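Local coordinates for protein 5-carboxymethyl-2-hydroxymuconate semialdehyde dehydrogenase (Thermus thermophilus, PDB 2D4E) that probably oxidises 5-carboxymethyl-2-hydroxymuconate semialdehyde to the corresponding acid, using bound NAD as the electron acceptor, at residues I99-D113 against W200-E214. Sequence-based numbering, arbitrary orientation.
Sequences IEKHADELAVMECLD and WSPFTATKLAEILKE. With NA (sodium ion), chain I.
A sodium ion ties the two segments together at one end: D113 gives it its backbone O and, at 2.5 Å, its OD1; W200, its side chain about 5 Å from bound NAD, adds its carbonyl O, and S46, L47 and a water complete the site. D113 chi1 (-155°) swings the carboxylate toward segment 200-214, one oxygen for sodium and one for its backbone. OD2 lies 3.0 Å from S201 C and accepts a bent bond (139°) from F203 N at 3.2 Å, plus a water bridging to T204 OG1. From here helix 103-113 packs nearly antiparallel (159°) on helix 203-214, which follows strand 193-196 of this aldehyde dehydrogenase's parallel sheet; the axes are 9.3 Å apart. M109, bent at chi3, brings SD to 3.5 Å from both F203 O and K207 CB, while L106 CD1 and I211 CD1 meet tip to tip. At the far end E214 OE1 pairs with K101 NZ, and OE2 takes H102 NE2 at 2.7 Å, each through a syn lone pair. H102 ND1 donates to E105 OE2; E105 OE1 salt-bridges K207, which has a long salt bridge to E210. Carboxylates at both nitrogens fix the H102 ring's rotation and would probably favour protonation, though K207 NZ would oppose this.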
loop_
_atom_site.group_PDB
_atom_site.type_symbol
_atom_site.label_atom_id
_atom_site.label_comp_id
_atom_site.label_asym_id
_atom_site.label_seq_id
_atom_site.Cartn_x
_atom_site.Cartn_y
_atom_site.Cartn_z
ATOM N N ILE C 99 14.121 6.029 29.472
ATOM C CA ILE C 99 15.346 6.500 28.834
ATOM C C ILE C 99 15.410 8.014 29.085
ATOM O O ILE C 99 16.466 8.567 29.411
ATOM C CB ILE C 99 15.331 6.221 27.306
ATOM C CG1 ILE C 99 15.585 4.732 27.049
ATOM C CG2 ILE C 99 16.389 7.067 26.597
ATOM C CD1 ILE C 99 15.488 4.328 25.584
ATOM N N GLU C 100 14.265 8.673 28.951
ATOM C CA GLU C 100 14.192 10.109 29.178
ATOM C C GLU C 100 14.519 10.461 30.632
ATOM O O GLU C 100 15.185 11.466 30.900
ATOM C CB GLU C 100 12.799 10.630 28.804
ATOM C CG GLU C 100 12.527 10.584 27.301
ATOM C CD GLU C 100 11.069 10.848 26.931
ATOM O OE1 GLU C 100 10.751 10.795 25.723
ATOM O OE2 GLU C 100 10.244 11.102 27.834
ATOM N N LYS C 101 14.068 9.623 31.564
ATOM C CA LYS C 101 14.305 9.866 32.982
ATOM C C LYS C 101 15.775 9.703 33.349
ATOM O O LYS C 101 16.272 10.364 34.261
ATOM C CB LYS C 101 13.464 8.919 33.845
ATOM C CG LYS C 101 13.274 9.430 35.268
ATOM C CD LYS C 101 12.634 8.402 36.194
ATOM C CE LYS C 101 13.639 7.340 36.616
ATOM N NZ LYS C 101 13.105 6.449 37.686
ATOM N N HIS C 102 16.465 8.812 32.643
ATOM C CA HIS C 102 17.880 8.571 32.898
ATOM C C HIS C 102 18.743 9.221 31.815
ATOM O O HIS C 102 19.916 8.889 31.678
ATOM C CB HIS C 102 18.154 7.065 32.928
ATOM C CG HIS C 102 17.429 6.338 34.017
ATOM N ND1 HIS C 102 17.867 6.323 35.324
ATOM C CD2 HIS C 102 16.287 5.611 33.996
ATOM C CE1 HIS C 102 17.026 5.618 36.060
ATOM N NE2 HIS C 102 16.058 5.175 35.279
ATOM N N ALA C 103 18.162 10.152 31.064
ATOM C CA ALA C 103 18.864 10.820 29.965
ATOM C C ALA C 103 20.241 11.384 30.312
ATOM O O ALA C 103 21.206 11.150 29.586
ATOM C CB ALA C 103 17.990 11.923 29.382
ATOM N N ASP C 104 20.333 12.128 31.408
ATOM C CA ASP C 104 21.606 12.718 31.814
ATOM C C ASP C 104 22.689 11.660 32.028
ATOM O O ASP C 104 23.814 11.811 31.546
ATOM C CB ASP C 104 21.435 13.548 33.096
ATOM C CG ASP C 104 20.542 14.770 32.896
ATOM O OD1 ASP C 104 20.212 15.108 31.738
ATOM O OD2 ASP C 104 20.178 15.404 33.909
ATOM N N GLU C 105 22.347 10.597 32.752
ATOM C CA GLU C 105 23.291 9.517 33.025
ATOM C C GLU C 105 23.768 8.867 31.722
ATOM O O GLU C 105 24.968 8.650 31.532
ATOM C CB GLU C 105 22.637 8.449 33.905
ATOM C CG GLU C 105 22.120 8.942 35.245
ATOM C CD GLU C 105 20.995 8.062 35.786
ATOM O OE1 GLU C 105 21.144 6.821 35.789
ATOM O OE2 GLU C 105 19.957 8.610 36.209
ATOM N N LEU C 106 22.819 8.544 30.839
ATOM C CA LEU C 106 23.125 7.912 29.554
ATOM C C LEU C 106 24.051 8.781 28.698
ATOM O O LEU C 106 25.016 8.291 28.103
ATOM C CB LEU C 106 21.822 7.610 28.789
ATOM C CG LEU C 106 20.976 6.432 29.319
ATOM C CD1 LEU C 106 19.565 6.476 28.750
ATOM C CD2 LEU C 106 21.661 5.115 28.955
ATOM N N ALA C 107 23.759 10.073 28.643
ATOM C CA ALA C 107 24.569 10.994 27.863
ATOM C C ALA C 107 25.994 11.035 28.393
ATOM O O ALA C 107 26.952 10.887 27.639
ATOM C CB ALA C 107 23.958 12.385 27.903
ATOM N N VAL C 108 26.137 11.234 29.697
ATOM C CA VAL C 108 27.461 11.297 30.300
ATOM C C VAL C 108 28.226 9.995 30.107
ATOM O O VAL C 108 29.402 9.996 29.738
ATOM C CB VAL C 108 27.376 11.610 31.811
ATOM C CG1 VAL C 108 28.760 11.526 32.435
ATOM C CG2 VAL C 108 26.786 13.003 32.023
ATOM N N MET C 109 27.551 8.883 30.353
ATOM C CA MET C 109 28.175 7.580 30.217
ATOM C C MET C 109 28.745 7.364 28.815
ATOM O O MET C 109 29.927 7.047 28.652
ATOM C CB MET C 109 27.154 6.488 30.534
ATOM C CG MET C 109 27.736 5.098 30.584
ATOM S SD MET C 109 26.498 3.911 31.121
ATOM C CE MET C 109 26.230 4.456 32.800
ATOM N N GLU C 110 27.905 7.542 27.800
ATOM C CA GLU C 110 28.351 7.339 26.430
ATOM C C GLU C 110 29.394 8.375 26.017
ATOM O O GLU C 110 30.294 8.082 25.226
ATOM C CB GLU C 110 27.152 7.367 25.480
ATOM C CG GLU C 110 27.526 7.256 24.011
ATOM C CD GLU C 110 26.382 6.746 23.152
ATOM O OE1 GLU C 110 26.408 6.991 21.928
ATOM O OE2 GLU C 110 25.466 6.092 23.695
ATOM N N CYS C 111 29.278 9.582 26.556
ATOM C CA CYS C 111 30.230 10.637 26.248
ATOM C C CYS C 111 31.620 10.225 26.744
ATOM O O CYS C 111 32.599 10.255 25.996
ATOM C CB CYS C 111 29.795 11.938 26.922
ATOM S SG CYS C 111 30.986 13.273 26.771
ATOM N N LEU C 112 31.693 9.827 28.010
ATOM C CA LEU C 112 32.951 9.401 28.609
ATOM C C LEU C 112 33.561 8.195 27.903
ATOM O O LEU C 112 34.772 8.126 27.703
ATOM C CB LEU C 112 32.736 9.031 30.081
ATOM C CG LEU C 112 32.349 10.128 31.072
ATOM C CD1 LEU C 112 32.195 9.522 32.460
ATOM C CD2 LEU C 112 33.420 11.207 31.086
ATOM N N ASP C 113 32.701 7.252 27.536
ATOM C CA ASP C 113 33.089 5.996 26.904
ATOM C C ASP C 113 33.454 6.078 25.419
ATOM O O ASP C 113 34.396 5.420 24.975
ATOM C CB ASP C 113 31.937 4.994 27.106
ATOM C CG ASP C 113 32.384 3.536 27.068
ATOM O OD1 ASP C 113 33.602 3.266 27.062
ATOM O OD2 ASP C 113 31.495 2.651 27.063
ATOM N N TRP C 200 34.651 -1.447 22.460
ATOM C CA TRP C 200 35.306 -0.178 22.777
ATOM C C TRP C 200 34.443 0.851 23.525
ATOM O O TRP C 200 34.945 1.910 23.909
ATOM C CB TRP C 200 35.881 0.463 21.506
ATOM C CG TRP C 200 37.200 -0.105 21.094
ATOM C CD1 TRP C 200 38.018 -0.907 21.841
ATOM C CD2 TRP C 200 37.892 0.130 19.859
ATOM N NE1 TRP C 200 39.173 -1.185 21.152
ATOM C CE2 TRP C 200 39.124 -0.562 19.932
ATOM C CE3 TRP C 200 37.592 0.857 18.698
ATOM C CZ2 TRP C 200 40.057 -0.547 18.887
ATOM C CZ3 TRP C 200 38.524 0.872 17.653
ATOM C CH2 TRP C 200 39.739 0.172 17.759
ATOM N N SER C 201 33.163 0.541 23.737
ATOM C CA SER C 201 32.240 1.439 24.458
ATOM C C SER C 201 31.038 0.621 24.955
ATOM O O SER C 201 29.889 0.886 24.603
ATOM C CB SER C 201 31.762 2.561 23.529
ATOM O OG SER C 201 31.131 2.034 22.372
ATOM N N PRO C 202 31.296 -0.361 25.824
ATOM C CA PRO C 202 30.316 -1.279 26.413
ATOM C C PRO C 202 29.355 -0.776 27.484
ATOM O O PRO C 202 28.254 -1.306 27.627
ATOM C CB PRO C 202 31.202 -2.383 26.959
ATOM C CG PRO C 202 32.338 -1.583 27.536
ATOM C CD PRO C 202 32.615 -0.529 26.466
ATOM N N PHE C 203 29.766 0.239 28.234
ATOM C CA PHE C 203 28.966 0.751 29.346
ATOM C C PHE C 203 27.503 1.107 29.112
ATOM O O PHE C 203 26.631 0.659 29.858
ATOM C CB PHE C 203 29.696 1.938 29.974
ATOM C CG PHE C 203 31.070 1.596 30.451
ATOM C CD1 PHE C 203 32.147 2.425 30.167
ATOM C CD2 PHE C 203 31.300 0.406 31.135
ATOM C CE1 PHE C 203 33.439 2.068 30.551
ATOM C CE2 PHE C 203 32.584 0.043 31.520
ATOM C CZ PHE C 203 33.655 0.875 31.226
ATOM N N THR C 204 27.229 1.914 28.096
ATOM C CA THR C 204 25.864 2.324 27.803
ATOM C C THR C 204 24.884 1.151 27.637
ATOM O O THR C 204 23.719 1.257 28.013
ATOM C CB THR C 204 25.829 3.197 26.533
ATOM O OG1 THR C 204 26.672 4.342 26.722
ATOM C CG2 THR C 204 24.409 3.655 26.237
ATOM N N ALA C 205 25.353 0.040 27.075
ATOM C CA ALA C 205 24.495 -1.122 26.868
ATOM C C ALA C 205 24.064 -1.748 28.198
ATOM O O ALA C 205 22.904 -2.118 28.369
ATOM C CB ALA C 205 25.213 -2.157 25.997
ATOM N N THR C 206 24.992 -1.877 29.137
ATOM C CA THR C 206 24.648 -2.440 30.438
ATOM C C THR C 206 23.638 -1.517 31.116
ATOM O O THR C 206 22.720 -1.978 31.799
ATOM C CB THR C 206 25.898 -2.600 31.327
ATOM O OG1 THR C 206 26.599 -3.795 30.951
ATOM C CG2 THR C 206 25.509 -2.672 32.799
ATOM N N LYS C 207 23.801 -0.212 30.912
ATOM C CA LYS C 207 22.888 0.770 31.487
ATOM C C LYS C 207 21.496 0.606 30.867
ATOM O O LYS C 207 20.473 0.668 31.561
ATOM C CB LYS C 207 23.412 2.188 31.230
ATOM C CG LYS C 207 22.540 3.289 31.819
ATOM C CD LYS C 207 22.446 3.196 33.341
ATOM C CE LYS C 207 21.623 4.346 33.898
ATOM N NZ LYS C 207 21.633 4.385 35.386
ATOM N N LEU C 208 21.470 0.395 29.554
ATOM C CA LEU C 208 20.228 0.206 28.828
ATOM C C LEU C 208 19.510 -1.020 29.382
ATOM O O LEU C 208 18.291 -1.006 29.562
ATOM C CB LEU C 208 20.512 0.022 27.332
ATOM C CG LEU C 208 19.304 -0.281 26.437
ATOM C CD1 LEU C 208 18.277 0.843 26.559
ATOM C CD2 LEU C 208 19.771 -0.447 24.981
ATOM N N ALA C 209 20.262 -2.082 29.649
ATOM C CA ALA C 209 19.660 -3.290 30.206
ATOM C C ALA C 209 19.018 -2.957 31.555
ATOM O O ALA C 209 17.937 -3.453 31.873
ATOM C CB ALA C 209 20.704 -4.376 30.381
ATOM N N GLU C 210 19.676 -2.110 32.342
ATOM C CA GLU C 210 19.131 -1.732 33.644
ATOM C C GLU C 210 17.766 -1.097 33.441
ATOM O O GLU C 210 16.805 -1.421 34.139
ATOM C CB GLU C 210 20.052 -0.739 34.360
ATOM C CG GLU C 210 21.409 -1.309 34.735
ATOM C CD GLU C 210 22.232 -0.355 35.583
ATOM O OE1 GLU C 210 23.417 -0.656 35.836
ATOM O OE2 GLU C 210 21.693 0.691 36.003
ATOM N N ILE C 211 17.691 -0.201 32.466
ATOM C CA ILE C 211 16.455 0.491 32.153
ATOM C C ILE C 211 15.370 -0.467 31.672
ATOM O O ILE C 211 14.227 -0.371 32.109
ATOM C CB ILE C 211 16.704 1.589 31.100
ATOM C CG1 ILE C 211 17.566 2.694 31.724
ATOM C CG2 ILE C 211 15.380 2.146 30.590
ATOM C CD1 ILE C 211 18.023 3.755 30.753
ATOM N N LEU C 212 15.708 -1.386 30.775
ATOM C CA LEU C 212 14.702 -2.329 30.304
ATOM C C LEU C 212 14.205 -3.183 31.464
ATOM O O LEU C 212 13.057 -3.623 31.466
ATOM C CB LEU C 212 15.252 -3.216 29.186
ATOM C CG LEU C 212 14.949 -2.670 27.783
ATOM C CD1 LEU C 212 15.539 -1.267 27.626
ATOM C CD2 LEU C 212 15.501 -3.609 26.727
ATOM N N LYS C 213 15.066 -3.415 32.453
ATOM C CA LYS C 213 14.659 -4.195 33.612
ATOM C C LYS C 213 13.762 -3.318 34.483
ATOM O O LYS C 213 12.834 -3.809 35.119
ATOM C CB LYS C 213 15.870 -4.661 34.425
ATOM C CG LYS C 213 15.490 -5.408 35.703
ATOM C CD LYS C 213 16.718 -5.857 36.481
ATOM C CE LYS C 213 16.351 -6.420 37.858
ATOM N NZ LYS C 213 15.470 -7.624 37.771
ATOM N N GLU C 214 14.043 -2.018 34.509
ATOM C CA GLU C 214 13.230 -1.100 35.290
ATOM C C GLU C 214 11.851 -0.984 34.639
ATOM O O GLU C 214 10.865 -0.663 35.306
ATOM C CB GLU C 214 13.884 0.286 35.370
ATOM C CG GLU C 214 13.123 1.256 36.276
ATOM C CD GLU C 214 13.745 2.645 36.344
ATOM O OE1 GLU C 214 13.187 3.510 37.051
ATOM O OE2 GLU C 214 14.783 2.881 35.696
HETATM NA NA NA I . 35.622 3.540 25.679
HETATM O O HOH W 1 29.021 3.480 26.167
HETATM O O HOH W 2 37.435 3.218 24.041
#